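Local coordinates for protein dITP/XTP pyrophosphatase (Mycobacteroides abscessus, PDB 6WWD) that probably hydrolyses non-canonical purine nucleoside triphosphates such as XTP, dITP and ITP to their monophosphates and diphosphate, cleansing the nucleotide pool, at residues D[54-59]-D[68-73]. Residues are numbered along the deposited sequence; the frame is centred on the assembly and turned at random.
Sequences LIKARE and CVADDS
The carboxylate of D72 is met by the ammonium group of K56 on the anti side of OD1, with NZ of K56 3.0 Å from OD1 of D72 and 33° out of the carboxylate plane. The two side chains cross at about a right angle, in a salt bridge that is also a hydrogen bond. The same nitrogen also donates to the backbone: NZ of K56 lies 2.8 Å from O of D71, almost in line with the carbonyl bond (C=O...N 164°). Lysine suits this place because its long chain, kinked about its second and third torsions, runs beside the strand past A70 to the carbonyl of D71 while its ammonium group still has hydrogens for other acceptors. E44 supplies a third oxygen to NZ, and its carboxylate also lies close to that of D72; the positive charge of K56 probably eases the repulsion between the two acids. D72 is the predicted proton acceptor and magnesium ligand, and the grip of K56 on OD1 is consistent with a second-shell role in orienting its carboxylate.

Next to the lysine, small side chains suit the close packing. CB of K56 rests 3.6 Å from CB of A70, and CB of A57 is 4.0 Å from CB of A70. With alanines at the closest point, the axes of 54-59 and 68-73 come within 6.9 Å. C68 contributes a small, weakly polar thiol whose SG, anti to its backbone N, reaches the helix backbone 3.7 Å from CA of A57.

Segment 54-59 of helix 49-64 runs roughly antiparallel to segment 68-73 of strand 67-77 (154° between their directions), the chain turning back through a short connection. The strand lies within the mixed sheet, between parallel strand 2-5 and antiparallel strand 118-128, and A57 also packs on V128 of the latter.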
loop_
_atom_site.group_PDB
_atom_site.type_symbol
_atom_site.label_atom_id
_atom_site.label_comp_id
_atom_site.label_asym_id
_atom_site.label_seq_id
_atom_site.Cartn_x
_atom_site.Cartn_y
_atom_site.Cartn_z
ATOM N N LEU D 54 5.211 3.578 -16.694
ATOM C CA LEU D 54 5.732 2.374 -17.335
ATOM C C LEU D 54 4.741 1.803 -18.342
ATOM O O LEU D 54 5.135 1.376 -19.432
ATOM C CB LEU D 54 6.092 1.322 -16.279
ATOM C CG LEU D 54 7.502 1.474 -15.720
ATOM C CD1 LEU D 54 7.701 0.560 -14.479
ATOM C CD2 LEU D 54 8.518 1.144 -16.830
ATOM N N ILE D 55 3.454 1.769 -17.995
ATOM C CA ILE D 55 2.472 1.266 -18.950
ATOM C C ILE D 55 2.537 2.071 -20.243
ATOM O O ILE D 55 2.551 1.507 -21.344
ATOM C CB ILE D 55 1.059 1.280 -18.339
ATOM C CG1 ILE D 55 0.934 0.203 -17.256
ATOM C CG2 ILE D 55 0.024 1.039 -19.440
ATOM C CD1 ILE D 55 -0.350 0.315 -16.447
ATOM N N LYS D 56 2.618 3.398 -20.133
ATOM C CA LYS D 56 2.648 4.226 -21.336
ATOM C C LYS D 56 3.924 4.010 -22.143
ATOM O O LYS D 56 3.880 3.980 -23.379
ATOM C CB LYS D 56 2.498 5.696 -20.967
ATOM C CG LYS D 56 1.053 6.141 -20.971
ATOM C CD LYS D 56 0.701 7.028 -19.799
ATOM C CE LYS D 56 1.544 8.264 -19.755
ATOM N NZ LYS D 56 0.892 9.280 -18.896
ATOM N N ALA D 57 5.070 3.862 -21.474
ATOM C CA ALA D 57 6.311 3.688 -22.221
ATOM C C ALA D 57 6.358 2.334 -22.919
ATOM O O ALA D 57 6.816 2.248 -24.074
ATOM C CB ALA D 57 7.524 3.876 -21.299
ATOM N N ARG D 58 5.891 1.263 -22.246
ATOM C CA ARG D 58 5.843 -0.050 -22.895
ATOM C C ARG D 58 5.015 0.014 -24.166
ATOM O O ARG D 58 5.388 -0.549 -25.204
ATOM C CB ARG D 58 5.222 -1.098 -21.970
ATOM C CG ARG D 58 6.008 -1.446 -20.749
ATOM C CD ARG D 58 5.345 -2.566 -19.974
ATOM N NE ARG D 58 5.970 -2.686 -18.662
ATOM C CZ ARG D 58 5.350 -2.460 -17.514
ATOM N NH1 ARG D 58 4.064 -2.128 -17.500
ATOM N NH2 ARG D 58 6.017 -2.584 -16.374
ATOM N N GLU D 59 3.868 0.682 -24.088
ATOM C CA GLU D 59 2.997 0.813 -25.244
ATOM C C GLU D 59 3.696 1.547 -26.376
ATOM O O GLU D 59 3.571 1.163 -27.543
ATOM C CB GLU D 59 1.717 1.534 -24.834
ATOM C CG GLU D 59 0.713 0.643 -24.150
ATOM C CD GLU D 59 0.149 -0.405 -25.104
ATOM O OE1 GLU D 59 -0.483 -0.018 -26.107
ATOM O OE2 GLU D 59 0.334 -1.610 -24.854
ATOM N N CYS D 68 11.254 4.424 -25.541
ATOM C CA CYS D 68 10.140 5.318 -25.286
ATOM C C CYS D 68 10.249 5.860 -23.875
ATOM O O CYS D 68 10.418 5.096 -22.929
ATOM C CB CYS D 68 8.780 4.629 -25.480
ATOM S SG CYS D 68 7.441 5.760 -25.031
ATOM N N VAL D 69 10.175 7.174 -23.748
ATOM C CA VAL D 69 10.091 7.862 -22.467
ATOM C C VAL D 69 8.661 8.359 -22.301
ATOM O O VAL D 69 8.108 8.988 -23.215
ATOM C CB VAL D 69 11.085 9.036 -22.386
ATOM C CG1 VAL D 69 10.821 9.852 -21.137
ATOM C CG2 VAL D 69 12.499 8.535 -22.405
ATOM N N ALA D 70 8.068 8.093 -21.141
ATOM C CA ALA D 70 6.719 8.549 -20.834
ATOM C C ALA D 70 6.725 9.186 -19.458
ATOM O O ALA D 70 7.551 8.844 -18.610
ATOM C CB ALA D 70 5.709 7.403 -20.860
ATOM N N ASP D 71 5.796 10.106 -19.221
ATOM C CA ASP D 71 5.730 10.741 -17.915
ATOM C C ASP D 71 4.319 10.652 -17.352
ATOM O O ASP D 71 3.362 10.274 -18.040
ATOM C CB ASP D 71 6.260 12.177 -17.974
ATOM C CG ASP D 71 5.674 12.958 -19.098
ATOM O OD1 ASP D 71 4.432 12.918 -19.267
ATOM O OD2 ASP D 71 6.467 13.570 -19.849
ATOM N N ASP D 72 4.218 10.941 -16.058
ATOM C CA ASP D 72 2.952 10.823 -15.334
ATOM C C ASP D 72 3.069 11.602 -14.039
ATOM O O ASP D 72 3.933 11.286 -13.218
ATOM C CB ASP D 72 2.632 9.357 -15.057
ATOM C CG ASP D 72 1.155 9.104 -14.977
ATOM O OD1 ASP D 72 0.576 8.612 -15.964
ATOM O OD2 ASP D 72 0.566 9.433 -13.939
ATOM N N SER D 73 2.211 12.611 -13.855
ATOM C CA SER D 73 2.331 13.543 -12.743
ATOM C C SER D 73 0.966 13.757 -12.114
ATOM O O SER D 73 -0.073 13.494 -12.733
ATOM C CB SER D 73 2.904 14.901 -13.186
ATOM O OG SER D 73 4.129 14.696 -13.854
#